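PDB 3Q15: response regulator aspartate phosphatase H from Bacillus subtilis, which dephosphorylates the sporulation phosphotransferase Spo0F and also acts on the competence regulator ComA, separating competence and sporulation in time. Local coordinates for residues I335-R340 with K361-Q366; E301-F305 with L322-F326; L202-E206 with N227-Y232; K115-E119 with G372-Y378; I182-F186 with F220-S224. All blocks are in the same frame, centred on the assembly; numbering follows the deposited sequence.

Contact 1 (I335-R340 with K361-Q366); sequences IEACAR and KVLKAQ
E336 OE1 is gripped from two sides of the helix pair. From the facing helix Q366 NE2 donates to it over 2.8 Å with an N-H...O angle of 163°, staying in its own amide plane but arriving from above the carboxylate, 47° out of that plane. From one turn further along its own helix R340 NH2 reaches the same oxygen at 3.0 Å, on the anti side and in the guanidinium plane, forming a salt bridge to which R340 NE adds a weak bond. E336 gets there because its CG is anti to the backbone N (chi1 178°) and the chain beyond is extended, crossing Q366 at about a right angle.

Beneath these polar ends the axes of the two antiparallel segments, parts of the predicted sixth TPR, come within 8.3 Å on small residues. A339 CB meets V362 CG2 at 3.5 Å, and A365 CB touches both E336 CB (3.9 Å) and I335 CG2 (4.0 Å). At the interface with the second subunit, L363 of that subunit packs on R340 and V362. With two donors on one oxygen, the E336 carboxylate is probably ionised and its charge balanced by R340, while the amide that donates to it also bonds, through OE1, to Q366 of the second subunit.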
# COMPACT_ATOMS: atom_id res chain seq x y z
N ILE A 335 15.25 18.87 12.11
CA ILE A 335 16.61 18.61 12.57
C ILE A 335 17.47 18.11 11.42
O ILE A 335 18.57 18.61 11.20
CB ILE A 335 16.62 17.59 13.73
CG1 ILE A 335 15.91 18.17 14.94
CG2 ILE A 335 18.05 17.20 14.08
CD1 ILE A 335 15.96 17.28 16.16
N GLU A 336 16.95 17.13 10.68
CA GLU A 336 17.69 16.57 9.55
C GLU A 336 18.06 17.63 8.52
O GLU A 336 19.21 17.70 8.07
CB GLU A 336 16.90 15.45 8.87
CG GLU A 336 17.62 14.89 7.66
CD GLU A 336 16.91 13.71 7.03
OE1 GLU A 336 17.46 13.14 6.06
OE2 GLU A 336 15.81 13.35 7.49
N ALA A 337 17.09 18.46 8.14
CA ALA A 337 17.30 19.48 7.12
C ALA A 337 18.29 20.55 7.58
O ALA A 337 19.23 20.88 6.86
CB ALA A 337 15.97 20.11 6.72
N CYS A 338 18.08 21.07 8.78
CA CYS A 338 18.99 22.07 9.34
C CYS A 338 20.39 21.52 9.53
O CYS A 338 21.38 22.18 9.23
CB CYS A 338 18.45 22.62 10.66
SG CYS A 338 16.95 23.62 10.48
N ALA A 339 20.48 20.29 10.04
CA ALA A 339 21.77 19.65 10.25
C ALA A 339 22.48 19.42 8.92
O ALA A 339 23.71 19.47 8.85
CB ALA A 339 21.60 18.33 10.99
N ARG A 340 21.71 19.17 7.87
CA ARG A 340 22.28 19.01 6.55
C ARG A 340 22.96 20.30 6.14
O ARG A 340 24.10 20.30 5.67
CB ARG A 340 21.20 18.64 5.53
CG ARG A 340 20.79 17.17 5.54
CD ARG A 340 19.70 16.91 4.50
NE ARG A 340 19.25 15.52 4.46
CZ ARG A 340 19.74 14.60 3.63
NH1 ARG A 340 20.71 14.92 2.78
NH2 ARG A 340 19.26 13.36 3.64
N LYS A 361 24.09 13.96 13.51
CA LYS A 361 22.76 14.43 13.87
C LYS A 361 21.78 14.14 12.74
O LYS A 361 20.61 13.84 12.97
CB LYS A 361 22.78 15.94 14.16
CG LYS A 361 23.70 16.36 15.30
CD LYS A 361 23.55 17.85 15.60
CE LYS A 361 24.70 18.37 16.44
NZ LYS A 361 24.81 17.66 17.75
N VAL A 362 22.27 14.23 11.51
CA VAL A 362 21.46 13.94 10.33
C VAL A 362 21.03 12.48 10.34
O VAL A 362 19.84 12.18 10.26
CB VAL A 362 22.22 14.20 9.03
CG1 VAL A 362 21.40 13.70 7.84
CG2 VAL A 362 22.56 15.68 8.89
N LEU A 363 22.00 11.58 10.43
CA LEU A 363 21.71 10.14 10.42
C LEU A 363 20.80 9.76 11.60
O LEU A 363 19.90 8.93 11.45
CB LEU A 363 23.00 9.32 10.43
CG LEU A 363 23.93 9.57 9.24
CD1 LEU A 363 25.16 8.67 9.30
CD2 LEU A 363 23.20 9.38 7.92
N LYS A 364 21.04 10.37 12.75
CA LYS A 364 20.20 10.14 13.93
C LYS A 364 18.76 10.56 13.66
O LYS A 364 17.82 9.79 13.90
CB LYS A 364 20.76 10.88 15.14
CG LYS A 364 19.97 10.68 16.42
CD LYS A 364 19.99 9.23 16.86
CE LYS A 364 19.09 8.99 18.06
NZ LYS A 364 19.44 9.88 19.20
N ALA A 365 18.58 11.78 13.17
CA ALA A 365 17.24 12.29 12.88
C ALA A 365 16.49 11.37 11.92
O ALA A 365 15.29 11.13 12.09
CB ALA A 365 17.32 13.69 12.32
N GLN A 366 17.19 10.85 10.92
CA GLN A 366 16.59 9.92 9.96
C GLN A 366 16.01 8.69 10.65
O GLN A 366 14.90 8.25 10.35
CB GLN A 366 17.61 9.49 8.91
CG GLN A 366 18.03 10.60 7.95
CD GLN A 366 19.07 10.14 6.94
OE1 GLN A 366 19.73 9.12 7.13
NE2 GLN A 366 19.20 10.90 5.85

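Contact 2 (E301-F305 with L322-F326)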
# COMPACT_ATOMS: atom_id res chain seq x y z
N GLU A 301 11.52 29.51 13.61
CA GLU A 301 12.72 28.78 14.00
C GLU A 301 13.61 28.46 12.81
O GLU A 301 14.84 28.42 12.92
CB GLU A 301 12.35 27.50 14.75
CG GLU A 301 12.03 27.71 16.23
CD GLU A 301 10.66 28.32 16.46
OE1 GLU A 301 10.39 28.77 17.59
OE2 GLU A 301 9.84 28.35 15.51
N LEU A 302 12.99 28.23 11.66
CA LEU A 302 13.73 28.01 10.42
C LEU A 302 14.44 29.30 9.98
O LEU A 302 15.57 29.27 9.51
CB LEU A 302 12.81 27.51 9.30
CG LEU A 302 12.34 26.05 9.32
CD1 LEU A 302 13.50 25.10 9.59
CD2 LEU A 302 11.24 25.85 10.34
N PHE A 303 13.76 30.43 10.13
CA PHE A 303 14.37 31.71 9.80
C PHE A 303 15.56 31.96 10.70
O PHE A 303 16.63 32.34 10.23
CB PHE A 303 13.37 32.86 9.94
CG PHE A 303 12.55 33.11 8.71
CD1 PHE A 303 13.16 33.50 7.52
CD2 PHE A 303 11.18 32.97 8.73
CE1 PHE A 303 12.41 33.74 6.38
CE2 PHE A 303 10.42 33.20 7.59
CZ PHE A 303 11.03 33.59 6.41
N LEU A 304 15.38 31.73 12.00
CA LEU A 304 16.45 31.96 12.96
C LEU A 304 17.65 31.05 12.69
O LEU A 304 18.79 31.45 12.90
CB LEU A 304 15.94 31.77 14.39
CG LEU A 304 14.95 32.84 14.86
CD1 LEU A 304 14.38 32.48 16.23
CD2 LEU A 304 15.61 34.21 14.89
N PHE A 305 17.38 29.84 12.21
CA PHE A 305 18.46 28.92 11.89
C PHE A 305 19.28 29.40 10.69
O PHE A 305 20.50 29.26 10.66
CB PHE A 305 17.95 27.51 11.63
CG PHE A 305 19.04 26.52 11.32
CD1 PHE A 305 19.72 25.89 12.35
CD2 PHE A 305 19.41 26.26 10.02
CE1 PHE A 305 20.74 25.00 12.08
CE2 PHE A 305 20.43 25.36 9.74
CZ PHE A 305 21.10 24.73 10.78
N LEU A 322 18.18 25.85 18.99
CA LEU A 322 17.12 25.55 18.03
C LEU A 322 16.97 24.05 17.82
O LEU A 322 15.86 23.52 17.84
CB LEU A 322 17.38 26.26 16.70
CG LEU A 322 17.25 27.78 16.73
CD1 LEU A 322 17.91 28.42 15.52
CD2 LEU A 322 15.79 28.19 16.85
N LEU A 323 18.09 23.36 17.61
CA LEU A 323 18.07 21.92 17.39
C LEU A 323 17.55 21.22 18.64
O LEU A 323 16.86 20.20 18.54
CB LEU A 323 19.45 21.40 17.00
CG LEU A 323 20.04 21.90 15.68
CD1 LEU A 323 21.40 21.29 15.42
CD2 LEU A 323 19.09 21.62 14.52
N SER A 324 17.87 21.77 19.80
CA SER A 324 17.38 21.24 21.07
C SER A 324 15.87 21.46 21.17
O SER A 324 15.13 20.59 21.64
CB SER A 324 18.09 21.90 22.24
OG SER A 324 17.56 21.46 23.47
N TYR A 325 15.43 22.63 20.73
CA TYR A 325 14.01 22.97 20.71
C TYR A 325 13.26 22.01 19.81
O TYR A 325 12.20 21.50 20.17
CB TYR A 325 13.81 24.40 20.22
CG TYR A 325 12.36 24.82 20.14
CD1 TYR A 325 11.66 25.16 21.28
CD2 TYR A 325 11.70 24.87 18.92
CE1 TYR A 325 10.34 25.54 21.22
CE2 TYR A 325 10.38 25.25 18.84
CZ TYR A 325 9.70 25.59 20.00
OH TYR A 325 8.38 25.97 19.93
N PHE A 326 13.81 21.77 18.62
CA PHE A 326 13.21 20.84 17.67
C PHE A 326 13.16 19.43 18.26
O PHE A 326 12.16 18.73 18.12
CB PHE A 326 14.01 20.83 16.36
CG PHE A 326 13.83 22.07 15.52
CD1 PHE A 326 12.68 22.84 15.63
CD2 PHE A 326 14.80 22.45 14.61
CE1 PHE A 326 12.52 23.98 14.86
CE2 PHE A 326 14.64 23.58 13.83
CZ PHE A 326 13.50 24.34 13.96
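E301 and L322 give the two largest shares of this contact. The E301 CB lies 3.5 Å from F326 CZ, and its CG rests between L322 CD2, at 3.8 Å, and Y325 CD2. A bend at chi2 (75°) turns the carboxylate toward Y325, where OE1 comes obliquely to 3.7 Å from Y325 CE2, the carboxylate and ring planes 11° apart. L322 pushes its other methyl, CD1, against the backbone one turn on, 3.6 Å from F305 N, and that methyl also sits at the edge of the F305 ring, near its plane. Cut back to an alanine here, the E301 side chain would keep its CB against F326, but L322 CD2 and the Y325 ring would probably face a gap where the CG and carboxylate had been.

Further out, L302 CD1 reaches F326 CZ at 4.4 Å and F305 CE1 reaches L323 CD2. Y334 meets the F326 ring edge-to-face, and C338 of the following helix packs on L302 and F305. With segment axes 11.0 Å apart and running at 154°, helices 299-310 and 316-328 form an antiparallel hairpin filled by large side chains, consistent with the TPR-like array of the large C-terminal domain, between the predicted fifth and sixth TPRs.

Contact 3 (L202-E206 with N227-Y232); sequences LPHLE and NIANSY
This is an apolar packing contact between neighbouring repeats, in which L202 and L205 of helix 198-214 lie against I228, S231 and Y232 of helix 218-235. The two segments run antiparallel at 161° with axes 9.7 Å apart, the first in the predicted third TPR and the second in the fourth.

L205 has the largest share of the contact. Its CD1 sits 3.3 Å from the carbonyl oxygen of N227 and also touches S231 CB at 3.8 Å, while its CD2 turns to N227 CB. Its CB meets I228 CG1 at 3.9 Å.

L202 works one turn earlier, level with S231 and Y232. Its CG stands anti to the backbone N (chi1 -176°), which sends both methyls across the gap: CD1 to I228 CG2 at 4.0 Å and over one face of the Y232 ring, CD2 to Y232 CE2 at 3.8 Å and to the hydroxyl oxygen, OH, at 3.7 Å. Leucine and ring cross at about a right angle. At the margin E206 OE1 approaches Y232 OH without bonding to it, the carboxylate turned 58° from the ring.

Other helices complete the surroundings. F186 of helix 178-194 packs on both L205 and N227, and H244 of helix 238-255 meets the Y232 ring. On the opposite flank H204 NE2 is hydrogen-bonded to the C-terminal carboxylate of Y378 of the second subunit. A closing helix of one repeat laid antiparallel against the opening helix of the next is how tandem TPRs stack into a continuous superhelix.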
# COMPACT_ATOMS: atom_id res chain seq x y z
N LEU A 202 7.92 18.25 -11.81
CA LEU A 202 7.81 19.57 -12.42
C LEU A 202 6.67 19.69 -13.44
O LEU A 202 5.90 20.66 -13.39
CB LEU A 202 9.14 20.01 -13.04
CG LEU A 202 9.16 21.43 -13.63
CD1 LEU A 202 8.83 22.47 -12.57
CD2 LEU A 202 10.51 21.72 -14.28
N PRO A 203 6.55 18.72 -14.36
CA PRO A 203 5.47 18.82 -15.36
C PRO A 203 4.10 18.96 -14.70
O PRO A 203 3.28 19.74 -15.16
CB PRO A 203 5.57 17.50 -16.13
CG PRO A 203 6.99 17.08 -15.96
CD PRO A 203 7.38 17.52 -14.58
N HIS A 204 3.86 18.21 -13.63
CA HIS A 204 2.57 18.27 -12.95
C HIS A 204 2.37 19.61 -12.26
O HIS A 204 1.26 20.15 -12.25
CB HIS A 204 2.44 17.11 -11.96
CG HIS A 204 2.58 15.76 -12.60
ND1 HIS A 204 1.58 15.19 -13.37
CD2 HIS A 204 3.61 14.89 -12.61
CE1 HIS A 204 1.99 14.02 -13.81
NE2 HIS A 204 3.22 13.81 -13.37
N LEU A 205 3.44 20.16 -11.70
CA LEU A 205 3.35 21.47 -11.07
C LEU A 205 3.05 22.55 -12.11
O LEU A 205 2.33 23.51 -11.83
CB LEU A 205 4.64 21.80 -10.32
CG LEU A 205 4.96 20.89 -9.12
CD1 LEU A 205 6.24 21.34 -8.43
CD2 LEU A 205 3.80 20.88 -8.13
N GLU A 206 3.58 22.39 -13.31
CA GLU A 206 3.33 23.36 -14.38
C GLU A 206 1.88 23.29 -14.85
O GLU A 206 1.25 24.32 -15.09
CB GLU A 206 4.30 23.16 -15.54
CG GLU A 206 5.75 23.50 -15.21
CD GLU A 206 6.71 23.23 -16.35
OE1 GLU A 206 7.81 23.82 -16.36
OE2 GLU A 206 6.36 22.43 -17.25
N ASN A 227 5.56 25.96 -5.37
CA ASN A 227 5.90 24.56 -5.59
C ASN A 227 6.89 24.39 -6.73
O ASN A 227 7.82 23.58 -6.64
CB ASN A 227 4.63 23.74 -5.83
CG ASN A 227 3.80 23.57 -4.57
OD1 ASN A 227 4.28 23.83 -3.47
ND2 ASN A 227 2.56 23.12 -4.72
N ILE A 228 6.70 25.15 -7.80
CA ILE A 228 7.64 25.15 -8.92
C ILE A 228 9.02 25.61 -8.46
O ILE A 228 10.03 24.99 -8.79
CB ILE A 228 7.15 26.04 -10.07
CG1 ILE A 228 5.85 25.48 -10.65
CG2 ILE A 228 8.20 26.16 -11.15
CD1 ILE A 228 5.23 26.34 -11.72
N ALA A 229 9.06 26.70 -7.69
CA ALA A 229 10.31 27.23 -7.17
C ALA A 229 11.05 26.22 -6.29
O ALA A 229 12.26 26.02 -6.44
CB ALA A 229 10.06 28.52 -6.40
N ASN A 230 10.33 25.58 -5.37
CA ASN A 230 10.94 24.55 -4.53
C ASN A 230 11.46 23.40 -5.38
O ASN A 230 12.49 22.79 -5.07
CB ASN A 230 9.95 24.04 -3.48
CG ASN A 230 9.76 25.01 -2.34
OD1 ASN A 230 10.71 25.67 -1.91
ND2 ASN A 230 8.54 25.09 -1.83
N SER A 231 10.73 23.09 -6.44
CA SER A 231 11.12 22.01 -7.34
C SER A 231 12.46 22.32 -8.00
O SER A 231 13.37 21.49 -8.00
CB SER A 231 10.05 21.78 -8.41
OG SER A 231 10.38 20.68 -9.24
N TYR A 232 12.58 23.53 -8.55
CA TYR A 232 13.82 23.99 -9.17
C TYR A 232 14.94 24.09 -8.15
O TYR A 232 16.09 23.74 -8.43
CB TYR A 232 13.62 25.35 -9.83
CG TYR A 232 12.95 25.32 -11.19
CD1 TYR A 232 11.77 26.03 -11.41
CD2 TYR A 232 13.49 24.60 -12.25
CE1 TYR A 232 11.15 26.02 -12.65
CE2 TYR A 232 12.87 24.58 -13.49
CZ TYR A 232 11.71 25.29 -13.69
OH TYR A 232 11.08 25.28 -14.92

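Contact 4 (K115-E119 with G372-Y378)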
# COMPACT_ATOMS: atom_id res chain seq x y z
N LYS A 115 -1.99 7.04 14.30
CA LYS A 115 -0.81 6.39 13.74
C LYS A 115 -0.86 4.86 13.81
O LYS A 115 0.18 4.20 13.80
CB LYS A 115 0.47 6.93 14.40
CG LYS A 115 0.61 8.44 14.33
CD LYS A 115 1.94 8.93 14.89
CE LYS A 115 3.08 8.66 13.93
NZ LYS A 115 2.89 9.38 12.64
N GLU A 116 -2.06 4.31 13.90
CA GLU A 116 -2.23 2.87 13.78
C GLU A 116 -2.40 2.55 12.29
O GLU A 116 -3.51 2.33 11.82
CB GLU A 116 -3.45 2.39 14.57
CG GLU A 116 -3.29 2.48 16.08
CD GLU A 116 -2.40 1.39 16.64
OE1 GLU A 116 -1.93 0.54 15.85
OE2 GLU A 116 -2.18 1.38 17.87
N TYR A 117 -1.29 2.55 11.57
CA TYR A 117 -1.34 2.52 10.11
C TYR A 117 -1.83 1.19 9.54
O TYR A 117 -2.61 1.17 8.59
CB TYR A 117 0.02 2.89 9.52
CG TYR A 117 0.42 4.33 9.77
CD1 TYR A 117 -0.55 5.33 9.86
CD2 TYR A 117 1.75 4.69 9.94
CE1 TYR A 117 -0.20 6.64 10.10
CE2 TYR A 117 2.10 6.00 10.18
CZ TYR A 117 1.13 6.97 10.26
OH TYR A 117 1.48 8.28 10.50
N VAL A 118 -1.36 0.09 10.11
CA VAL A 118 -1.80 -1.23 9.68
C VAL A 118 -3.32 -1.36 9.85
O VAL A 118 -4.02 -1.78 8.92
CB VAL A 118 -1.05 -2.34 10.43
CG1 VAL A 118 -1.74 -3.68 10.22
CG2 VAL A 118 0.40 -2.39 9.97
N GLU A 119 -3.82 -0.98 11.02
CA GLU A 119 -5.25 -0.96 11.25
C GLU A 119 -5.95 -0.08 10.21
O GLU A 119 -6.95 -0.50 9.61
CB GLU A 119 -5.58 -0.47 12.66
CG GLU A 119 -5.05 -1.38 13.77
CD GLU A 119 -5.61 -2.79 13.68
OE1 GLU A 119 -6.83 -2.93 13.47
OE2 GLU A 119 -4.84 -3.76 13.82
N GLY A 372 9.36 6.76 14.62
CA GLY A 372 8.09 7.40 14.90
C GLY A 372 6.99 7.01 13.94
O GLY A 372 5.82 7.29 14.19
N GLU A 373 7.36 6.36 12.84
CA GLU A 373 6.39 5.95 11.82
C GLU A 373 5.76 4.61 12.16
O GLU A 373 4.74 4.23 11.59
CB GLU A 373 7.06 5.86 10.44
CG GLU A 373 7.69 7.15 9.93
CD GLU A 373 8.33 6.98 8.55
OE1 GLU A 373 9.12 7.86 8.15
OE2 GLU A 373 8.05 5.97 7.86
N CYS A 374 6.38 3.87 13.08
CA CYS A 374 5.90 2.55 13.45
C CYS A 374 5.67 2.45 14.95
O CYS A 374 6.62 2.22 15.72
CB CYS A 374 6.90 1.49 13.00
SG CYS A 374 6.45 -0.21 13.40
N LEU A 375 4.42 2.61 15.37
CA LEU A 375 4.10 2.61 16.79
C LEU A 375 3.38 1.34 17.23
O LEU A 375 3.24 1.09 18.42
CB LEU A 375 3.27 3.84 17.16
CG LEU A 375 3.92 5.19 16.86
CD1 LEU A 375 2.99 6.33 17.24
CD2 LEU A 375 5.26 5.31 17.57
N TYR A 376 2.93 0.53 16.27
CA TYR A 376 2.24 -0.71 16.61
C TYR A 376 3.21 -1.79 17.06
O TYR A 376 4.43 -1.62 16.97
CB TYR A 376 1.38 -1.20 15.45
CG TYR A 376 2.08 -1.22 14.11
CD1 TYR A 376 2.95 -2.25 13.77
CD2 TYR A 376 1.87 -0.21 13.18
CE1 TYR A 376 3.59 -2.28 12.54
CE2 TYR A 376 2.50 -0.23 11.95
CZ TYR A 376 3.36 -1.26 11.63
OH TYR A 376 3.99 -1.27 10.41
N ALA A 377 2.67 -2.91 17.54
CA ALA A 377 3.51 -3.97 18.09
C ALA A 377 2.92 -5.36 17.95
O ALA A 377 2.91 -6.13 18.90
CB ALA A 377 3.84 -3.67 19.55
N TYR A 378 2.43 -5.69 16.76
CA TYR A 378 1.97 -7.05 16.48
C TYR A 378 3.12 -8.03 16.70
O TYR A 378 2.91 -9.15 17.15
CB TYR A 378 1.47 -7.17 15.05
CG TYR A 378 0.48 -6.12 14.63
CD1 TYR A 378 0.87 -5.05 13.83
CD2 TYR A 378 -0.85 -6.19 15.02
CE1 TYR A 378 -0.03 -4.08 13.43
CE2 TYR A 378 -1.76 -5.23 14.63
CZ TYR A 378 -1.35 -4.18 13.84
OH TYR A 378 -2.25 -3.22 13.45
OXT TYR A 378 4.27 -7.70 16.41
O HOH W 1 2.68 3.66 13.21
O HOH W 2 -1.86 -0.45 13.29
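K115 and L375 meet where the chain turns between the two helices of the predicted first TPR: a Schellman motif with K115 as its C-prime residue ends the first helix, E116 takes the N-cap of the second, and the C-terminal tail lies across this turn.

The apolar part centres on V118. Its CG2 makes a CH-pi contact with one face of the Y376 ring, 3.9 Å from the centroid, with C374 SG over the opposite face, both offset toward the rim; the Y376 hydroxyl is bonded to H158 of the second subunit. V118 CB touches Y378 CE1 at 3.6 Å. Alongside, the aliphatic chain of K115 crosses L375 at a slant, CD to CD1 at 3.7 Å, its bends at chi3 and chi4 bringing NZ round to Y117 OH.

Among the polar links, Y378 OH donates to E119 OE2 at 2.7 Å, meeting the oxygen on its anti side with the carboxylate at the ring edge. A phenylalanine at Y378 would probably leave E119 OE2 without its donor and the ring freer to shift against V118. The tail's end also meets the second subunit, where Y378 OXT is hydrogen-bonded to Y192 OH.

Waters finish the seam. One donates to K115 O and E373 O and accepts from L375 N; the second accepts from E119 N and donates to E116 OE1 at 2.7 Å and to Y378 OH at 2.8 Å.

Contact 5 (I182-F186 with F220-S224); sequences IQSLF and FIAIS
The F186 and F220 rings meet obliquely, with F186 CE2 at the edge of F220, near its plane and 4.0 Å from CD1. The F186 ring itself has the carbonyl oxygen of I182 over one face, 3.5 Å above the plane and offset toward the rim, and S224 OG at its edge in plane, 3.3 Å from CZ. Neither oxygen is hydrogen-bonded to the ring. At the same end of the ring I223 CG2 stands 3.5 Å from F186 CE2, the two side chains crossing at about a right angle.

The two segments run nearly parallel, 14° apart with axes 11.9 Å from each other, as expected for the opening helices of consecutive TPRs, here the predicted third and fourth. Across that wide spacing the large F186 and F220 supply more than half of the buried surface, and the helix between them, 198-214, packs from the side with A208 on F186 and L211 on I182.

Farther toward the N-terminal ends, I182 CG2, set anti to the backbone N, touches F220 CD1 at 3.8 Å. Q183 brings its CG near F220 CE1 at 4.4 Å, while its amide oxygen is taken by R180 one turn back.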
# COMPACT_ATOMS: atom_id res chain seq x y z
N ILE A 182 -6.06 20.32 -9.31
CA ILE A 182 -4.83 20.99 -8.90
C ILE A 182 -4.24 20.31 -7.68
O ILE A 182 -3.04 20.01 -7.64
CB ILE A 182 -5.08 22.47 -8.61
CG1 ILE A 182 -5.46 23.21 -9.90
CG2 ILE A 182 -3.86 23.10 -7.97
CD1 ILE A 182 -5.88 24.64 -9.69
N GLN A 183 -5.08 20.04 -6.68
CA GLN A 183 -4.65 19.35 -5.47
C GLN A 183 -4.10 17.97 -5.80
O GLN A 183 -3.15 17.51 -5.18
CB GLN A 183 -5.81 19.22 -4.47
CG GLN A 183 -6.31 20.54 -3.91
CD GLN A 183 -7.64 20.40 -3.19
OE1 GLN A 183 -8.54 19.70 -3.65
NE2 GLN A 183 -7.76 21.07 -2.05
N SER A 184 -4.70 17.32 -6.80
CA SER A 184 -4.24 15.99 -7.21
C SER A 184 -2.87 16.08 -7.88
O SER A 184 -2.03 15.19 -7.71
CB SER A 184 -5.25 15.33 -8.15
OG SER A 184 -6.46 15.04 -7.46
N LEU A 185 -2.65 17.15 -8.63
CA LEU A 185 -1.36 17.38 -9.26
C LEU A 185 -0.29 17.63 -8.21
O LEU A 185 0.83 17.13 -8.32
CB LEU A 185 -1.45 18.55 -10.24
CG LEU A 185 -2.35 18.31 -11.46
CD1 LEU A 185 -2.61 19.59 -12.24
CD2 LEU A 185 -1.75 17.24 -12.37
N PHE A 186 -0.63 18.41 -7.19
CA PHE A 186 0.29 18.65 -6.07
C PHE A 186 0.67 17.34 -5.38
O PHE A 186 1.83 17.12 -5.04
CB PHE A 186 -0.31 19.62 -5.05
CG PHE A 186 -0.39 21.04 -5.54
CD1 PHE A 186 0.27 21.42 -6.70
CD2 PHE A 186 -1.11 21.99 -4.84
CE1 PHE A 186 0.20 22.73 -7.15
CE2 PHE A 186 -1.18 23.30 -5.29
CZ PHE A 186 -0.53 23.67 -6.45
N PHE A 220 -3.99 29.44 -5.39
CA PHE A 220 -3.39 28.29 -6.08
C PHE A 220 -2.37 28.70 -7.14
O PHE A 220 -1.53 27.90 -7.53
CB PHE A 220 -4.47 27.39 -6.68
CG PHE A 220 -5.15 26.52 -5.67
CD1 PHE A 220 -4.45 25.51 -5.03
CD2 PHE A 220 -6.49 26.72 -5.36
CE1 PHE A 220 -5.08 24.71 -4.09
CE2 PHE A 220 -7.12 25.92 -4.42
CZ PHE A 220 -6.42 24.91 -3.79
N ILE A 221 -2.45 29.95 -7.59
CA ILE A 221 -1.43 30.49 -8.48
C ILE A 221 -0.15 30.70 -7.68
O ILE A 221 0.94 30.32 -8.11
CB ILE A 221 -1.87 31.82 -9.12
CG1 ILE A 221 -3.02 31.59 -10.10
CG2 ILE A 221 -0.71 32.48 -9.84
CD1 ILE A 221 -3.53 32.85 -10.77
N ALA A 222 -0.29 31.30 -6.50
CA ALA A 222 0.84 31.53 -5.61
C ALA A 222 1.45 30.21 -5.15
O ALA A 222 2.67 30.05 -5.14
CB ALA A 222 0.40 32.36 -4.42
N ILE A 223 0.60 29.27 -4.75
CA ILE A 223 1.07 27.98 -4.26
C ILE A 223 1.78 27.20 -5.36
O ILE A 223 2.83 26.60 -5.13
CB ILE A 223 -0.08 27.13 -3.68
CG1 ILE A 223 -0.67 27.81 -2.44
CG2 ILE A 223 0.43 25.74 -3.32
CD1 ILE A 223 -1.88 27.10 -1.88
N SER A 224 1.20 27.20 -6.56
CA SER A 224 1.79 26.53 -7.71
C SER A 224 3.18 27.08 -8.01
O SER A 224 4.12 26.32 -8.28
CB SER A 224 0.90 26.66 -8.95
OG SER A 224 -0.36 26.06 -8.74

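How the contacts relate
From the N terminus, 115-119 comes first, and its partner is the very end of the chain, so contact 4 spans everything that follows and brings the tail back to the predicted first TPR. Within that span contacts 5 and 3 cross: helix 178-194 opens contact 5, helix 198-214 opens contact 3, and helix 218-235 closes both, knitting three successive helices together. Contacts 2 and 1 then follow in series as two short helix hairpins that touch each other through I335 and C338 packing on F326, L302 and F305. Contacts 1, 3 and 4 also reach the second subunit.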